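PDB 3IEE: putative exported protein, which is of unknown function but is probably an exported lipoprotein, built mainly of alpha helices. Local coordinates for residues S179-S184 and D201-E206; D196-D201 and K246-G251. One frame throughout, in Å; residues are numbered along the deposited sequence.

Contact 1 of 2, residues S179-S184 and D201-E206; sequences SSTMQS and DLKVAE. With EDO (1,2-ethanediol), chain H.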
loop_
_atom_site.group_PDB
_atom_site.type_symbol
_atom_site.label_atom_id
_atom_site.label_comp_id
_atom_site.label_asym_id
_atom_site.label_seq_id
_atom_site.Cartn_x
_atom_site.Cartn_y
_atom_site.Cartn_z
ATOM N N SER A 179 2.954 -8.513 7.441
ATOM C CA SER A 179 1.774 -7.637 7.359
ATOM C C SER A 179 1.987 -6.567 6.264
ATOM O O SER A 179 1.073 -6.238 5.490
ATOM C CB SER A 179 1.522 -7.003 8.716
ATOM O OG SER A 179 1.128 -7.986 9.662
ATOM N N SER A 180 3.195 -6.019 6.186
ATOM C CA SER A 180 3.527 -5.053 5.102
ATOM C C SER A 180 3.432 -5.701 3.711
ATOM O O SER A 180 2.910 -5.116 2.767
ATOM C CB SER A 180 4.925 -4.453 5.288
ATOM O OG SER A 180 4.955 -3.659 6.476
ATOM N N THR A 181 3.918 -6.929 3.586
ATOM C CA THR A 181 3.894 -7.612 2.322
ATOM C C THR A 181 2.453 -7.887 1.913
ATOM O O THR A 181 2.102 -7.719 0.718
ATOM C CB THR A 181 4.735 -8.933 2.324
ATOM O OG1 THR A 181 6.042 -8.709 2.898
ATOM C CG2 THR A 181 4.937 -9.453 0.898
HETATM N N MSE A 182 1.606 -8.358 2.842
HETATM C CA MSE A 182 0.175 -8.568 2.537
HETATM C C MSE A 182 -0.503 -7.276 2.069
HETATM O O MSE A 182 -1.267 -7.288 1.092
HETATM C CB MSE A 182 -0.567 -9.192 3.706
HETATM C CG MSE A 182 -0.147 -10.670 3.920
HETATM SE SE MSE A 182 -1.284 -11.536 5.257
HETATM C CE MSE A 182 -0.476 -10.764 6.862
ATOM N N GLN A 183 -0.200 -6.170 2.734
ATOM C CA GLN A 183 -0.804 -4.884 2.339
ATOM C C GLN A 183 -0.334 -4.463 0.949
ATOM O O GLN A 183 -1.094 -3.883 0.165
ATOM C CB GLN A 183 -0.510 -3.809 3.401
ATOM C CG GLN A 183 -1.247 -2.515 3.187
ATOM C CD GLN A 183 -2.752 -2.691 3.276
ATOM O OE1 GLN A 183 -3.264 -3.024 4.339
ATOM N NE2 GLN A 183 -3.469 -2.496 2.160
ATOM N N SER A 184 0.925 -4.739 0.645
ATOM C CA SER A 184 1.467 -4.429 -0.681
ATOM C C SER A 184 0.725 -5.231 -1.767
ATOM O O SER A 184 0.421 -4.753 -2.883
ATOM C CB SER A 184 2.960 -4.745 -0.730
ATOM O OG SER A 184 3.453 -4.247 -1.930
ATOM N N ASP A 201 2.337 -12.001 -8.360
ATOM C CA ASP A 201 2.963 -13.317 -8.144
ATOM C C ASP A 201 4.335 -13.196 -7.465
ATOM O O ASP A 201 4.705 -14.035 -6.620
ATOM C CB ASP A 201 3.071 -14.075 -9.451
ATOM C CG ASP A 201 1.733 -14.318 -10.114
ATOM O OD1 ASP A 201 0.685 -14.271 -9.452
ATOM O OD2 ASP A 201 1.725 -14.610 -11.331
ATOM N N LEU A 202 5.087 -12.164 -7.834
ATOM C CA LEU A 202 6.404 -11.918 -7.281
ATOM C C LEU A 202 6.271 -11.624 -5.791
ATOM O O LEU A 202 7.019 -12.164 -4.947
ATOM C CB LEU A 202 7.027 -10.706 -7.985
ATOM C CG LEU A 202 8.499 -10.439 -7.715
ATOM C CD1 LEU A 202 9.386 -11.651 -8.049
ATOM C CD2 LEU A 202 8.905 -9.226 -8.556
ATOM N N LYS A 203 5.306 -10.785 -5.441
ATOM C CA LYS A 203 5.114 -10.441 -4.038
ATOM C C LYS A 203 4.585 -11.636 -3.211
ATOM O O LYS A 203 4.935 -11.769 -2.034
ATOM C CB LYS A 203 4.186 -9.240 -3.870
ATOM C CG LYS A 203 4.737 -7.942 -4.444
ATOM C CD LYS A 203 5.993 -7.452 -3.750
ATOM C CE LYS A 203 5.694 -6.664 -2.464
ATOM N NZ LYS A 203 6.938 -6.076 -1.863
ATOM N N VAL A 204 3.760 -12.488 -3.816
ATOM C CA VAL A 204 3.320 -13.738 -3.167
ATOM C C VAL A 204 4.505 -14.658 -2.922
ATOM O O VAL A 204 4.636 -15.304 -1.842
ATOM C CB VAL A 204 2.226 -14.447 -3.968
ATOM C CG1 VAL A 204 2.010 -15.857 -3.401
ATOM C CG2 VAL A 204 0.947 -13.592 -3.981
ATOM N N ALA A 205 5.455 -14.668 -3.858
ATOM C CA ALA A 205 6.668 -15.460 -3.667
ATOM C C ALA A 205 7.522 -14.876 -2.539
ATOM O O ALA A 205 8.122 -15.620 -1.767
ATOM C CB ALA A 205 7.478 -15.533 -5.020
ATOM N N GLU A 206 7.564 -13.550 -2.396
ATOM C CA GLU A 206 8.276 -12.922 -1.255
ATOM C C GLU A 206 7.599 -13.298 0.045
ATOM O O GLU A 206 8.270 -13.645 1.040
ATOM C CB GLU A 206 8.287 -11.408 -1.351
ATOM C CG GLU A 206 9.151 -10.861 -2.460
ATOM C CD GLU A 206 9.035 -9.341 -2.598
ATOM O OE1 GLU A 206 8.498 -8.651 -1.670
ATOM O OE2 GLU A 206 9.478 -8.852 -3.676
HETATM C C1 EDO H . 2.312 -1.143 2.956
HETATM O O1 EDO H . 2.914 -2.114 2.069
HETATM C C2 EDO H . 2.501 -1.491 4.436
HETATM O O2 EDO H . 3.875 -1.275 4.861
#
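Lys203 reaches across to Ser184, and its CE lies 3.3 Å from Ser184 OG. The lysine chain is bent twice along its length, at chi2 and chi3. It therefore turns along its own helix toward the next turn, and Lys203 NZ forms a salt bridge of 3.0 Å with Glu206 OE1. That bond comes from the syn side of the carboxylate, 23° out of its plane. Ser184 thus meets the methylene end of the lysine, while its OG is hydrogen-bonded to Gln145. One turn earlier, Thr181 turns its methyl group to the neighbouring backbone, with CG2 3.7 Å from Lys203 O. With chi1 at -48°, Thr181 OG1 is beside the backbone N and CG2 is anti to it. OG1 bonds to Lys177 O and Gln210. The two helices, 169-189 and 197-215, form an antiparallel hairpin of the all-helical fold. The axes of segments 179-184 and 201-206 approach to 9.7 Å and run antiparallel at 166°. Few side chains meet directly. Further out, Ile185 and Leu188 touch Lys203. Away from Lys203, 1,2-ethanediol, probably from the crystallisation liquor, donates through O1 to Ser180 O (3.1 Å). Its O2 pairs with Ser180 OG, and Tyr30 is a further partner of the diol.

Contact 2 of 2, residues D196-D201 and K246-G251; sequences DGPRID and KVREKG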
loop_
_atom_site.group_PDB
_atom_site.type_symbol
_atom_site.label_atom_id
_atom_site.label_comp_id
_atom_site.label_asym_id
_atom_site.label_seq_id
_atom_site.Cartn_x
_atom_site.Cartn_y
_atom_site.Cartn_z
ATOM N N ASP A 196 -1.357 -5.915 -12.497
ATOM C CA ASP A 196 -0.026 -6.421 -12.754
ATOM C C ASP A 196 0.119 -7.817 -12.160
ATOM O O ASP A 196 0.610 -7.982 -11.038
ATOM C CB ASP A 196 1.038 -5.510 -12.185
ATOM C CG ASP A 196 2.371 -5.773 -12.739
ATOM O OD1 ASP A 196 2.651 -6.937 -13.096
ATOM O OD2 ASP A 196 3.176 -4.832 -12.718
ATOM N N GLY A 197 -0.447 -8.793 -12.863
ATOM C CA GLY A 197 -0.445 -10.178 -12.393
ATOM C C GLY A 197 0.897 -10.695 -11.994
ATOM O O GLY A 197 1.061 -11.251 -10.894
ATOM N N PRO A 198 1.900 -10.572 -12.893
ATOM C CA PRO A 198 3.217 -11.103 -12.494
ATOM C C PRO A 198 3.821 -10.423 -11.275
ATOM O O PRO A 198 4.560 -11.071 -10.507
ATOM C CB PRO A 198 4.079 -10.906 -13.755
ATOM C CG PRO A 198 3.125 -10.821 -14.861
ATOM C CD PRO A 198 1.875 -10.172 -14.299
ATOM N N ARG A 199 3.585 -9.121 -11.121
ATOM C CA ARG A 199 4.048 -8.409 -9.925
ATOM C C ARG A 199 3.369 -8.966 -8.655
ATOM O O ARG A 199 4.055 -9.202 -7.656
ATOM C CB ARG A 199 3.845 -6.898 -10.048
ATOM C CG ARG A 199 4.373 -6.133 -8.871
ATOM C CD ARG A 199 5.865 -6.308 -8.695
ATOM N NE ARG A 199 6.337 -5.372 -7.687
ATOM C CZ ARG A 199 7.597 -5.221 -7.293
ATOM N NH1 ARG A 199 8.587 -5.932 -7.822
ATOM N NH2 ARG A 199 7.853 -4.320 -6.355
ATOM N N ILE A 200 2.055 -9.234 -8.709
ATOM C CA ILE A 200 1.347 -9.897 -7.585
ATOM C C ILE A 200 2.022 -11.251 -7.304
ATOM O O ILE A 200 2.328 -11.589 -6.157
ATOM C CB ILE A 200 -0.117 -10.099 -7.891
ATOM C CG1 ILE A 200 -0.826 -8.746 -7.956
ATOM C CG2 ILE A 200 -0.790 -11.062 -6.809
ATOM C CD1 ILE A 200 -2.178 -8.800 -8.603
ATOM N N ASP A 201 2.337 -12.001 -8.360
ATOM C CA ASP A 201 2.963 -13.317 -8.144
ATOM C C ASP A 201 4.335 -13.196 -7.465
ATOM O O ASP A 201 4.705 -14.035 -6.620
ATOM C CB ASP A 201 3.071 -14.075 -9.451
ATOM C CG ASP A 201 1.733 -14.318 -10.114
ATOM O OD1 ASP A 201 0.685 -14.271 -9.452
ATOM O OD2 ASP A 201 1.725 -14.610 -11.331
ATOM N N LYS A 246 -5.484 -18.465 -5.831
ATOM C CA LYS A 246 -6.777 -18.807 -6.442
ATOM C C LYS A 246 -7.380 -17.624 -7.223
ATOM O O LYS A 246 -7.846 -17.777 -8.368
ATOM C CB LYS A 246 -7.719 -19.299 -5.370
ATOM C CG LYS A 246 -7.347 -20.649 -4.835
ATOM C CD LYS A 246 -7.567 -21.843 -5.788
ATOM C CE LYS A 246 -7.305 -23.159 -5.024
ATOM N NZ LYS A 246 -7.541 -24.374 -5.838
ATOM N N VAL A 247 -7.331 -16.436 -6.634
ATOM C CA VAL A 247 -7.775 -15.208 -7.300
ATOM C C VAL A 247 -6.942 -14.919 -8.564
ATOM O O VAL A 247 -7.474 -14.522 -9.586
ATOM C CB VAL A 247 -7.785 -14.009 -6.277
ATOM C CG1 VAL A 247 -7.913 -12.654 -6.993
ATOM C CG2 VAL A 247 -8.959 -14.210 -5.300
ATOM N N ARG A 248 -5.647 -15.183 -8.490
ATOM C CA ARG A 248 -4.783 -15.050 -9.665
ATOM C C ARG A 248 -5.050 -16.037 -10.814
ATOM O O ARG A 248 -4.555 -15.838 -11.959
ATOM C CB ARG A 248 -3.311 -15.101 -9.248
ATOM C CG ARG A 248 -2.825 -13.735 -8.810
ATOM C CD ARG A 248 -2.594 -12.786 -10.032
ATOM N NE ARG A 248 -1.529 -13.215 -10.924
ATOM C CZ ARG A 248 -1.585 -13.283 -12.258
ATOM N NH1 ARG A 248 -2.658 -12.914 -12.928
ATOM N NH2 ARG A 248 -0.491 -13.654 -12.897
ATOM N N GLU A 249 -5.827 -17.103 -10.565
ATOM C CA GLU A 249 -6.305 -17.973 -11.646
ATOM C C GLU A 249 -7.529 -17.420 -12.395
ATOM O O GLU A 249 -7.936 -17.954 -13.435
ATOM C CB GLU A 249 -6.629 -19.373 -11.107
ATOM C CG GLU A 249 -5.467 -20.094 -10.510
ATOM C CD GLU A 249 -5.921 -21.413 -9.880
ATOM O OE1 GLU A 249 -6.739 -22.120 -10.498
ATOM O OE2 GLU A 249 -5.445 -21.723 -8.788
ATOM N N LYS A 250 -8.148 -16.394 -11.826
ATOM C CA LYS A 250 -9.281 -15.723 -12.420
ATOM C C LYS A 250 -8.831 -14.575 -13.330
ATOM O O LYS A 250 -7.731 -14.044 -13.177
ATOM C CB LYS A 250 -10.192 -15.158 -11.345
ATOM C CG LYS A 250 -10.704 -16.197 -10.355
ATOM C CD LYS A 250 -11.480 -15.419 -9.281
ATOM C CE LYS A 250 -12.374 -16.212 -8.525
ATOM N NZ LYS A 250 -13.245 -15.299 -7.671
ATOM N N GLY A 251 -9.691 -14.187 -14.278
ATOM C CA GLY A 251 -9.267 -13.295 -15.376
ATOM C C GLY A 251 -9.582 -11.800 -15.228
ATOM O O GLY A 251 -9.333 -11.000 -16.162
#
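Arg248 grips the carboxylate of Asp201 side-on with two nitrogens. NE bonds to Asp201 OD1 at 2.9 Å and NH2 bonds to Asp201 OD2 at 2.9 Å. Both bonds are nearly straight, at 166° and 168°. The oxygens lie close to the guanidinium plane. The carboxylate is tilted 26° from that plane, and each of its oxygens is met on the syn side. The paired bonds hold the guanidinium against rotation.

The tight part lies over one guanidinium face. Gly197 CA sits 3.3 Å above the plane, over its centre. Having no side chain, Gly197 lets the flat group rest directly on the first turn of helix 197-215. Bends at chi2 and chi3 of Arg248 fold its chain back toward that turn. Ile200 CG2 packs on Arg248 CG at 3.9 Å, and Ile200 also touches Leu188 of helix 169-189.

The rim is looser. Pro198 is exposed and barely touches the arginine, and Pro198 N is 3.9 Å from Arg248 NH2. Arg248 lies within a type I turn from Val247 to Lys250, and Lys250 NZ forms a salt bridge with Asp257.

Asp196 precedes the glycine and accepts from Arg199 N through OD1 at 3.1 Å, above its carboxylate plane. This is an N-cap at the start of helix 197-215, with a salt bridge to Arg248 just beyond it in this helical bundle.

In the fold
Both contacts use helix 197-215, and Asp201 belongs to both. Contact 1 joins it to helix 169-189, its neighbour in sequence. Contact 2 joins its first turn to the 246-251 segment. Their centres are 12 Å apart. Contact 1 is the more central, its centre about 10 Å from the centre of the chain, and is buried. The centre of contact 2 is about 17 Å from it, and that contact is partly exposed. The buried pair meets by van der Waals contact of carbon with oxygen, without a polar bond between the segments, its charged pair staying within one helix. The outer pair is joined by a two-bond salt bridge across the segments.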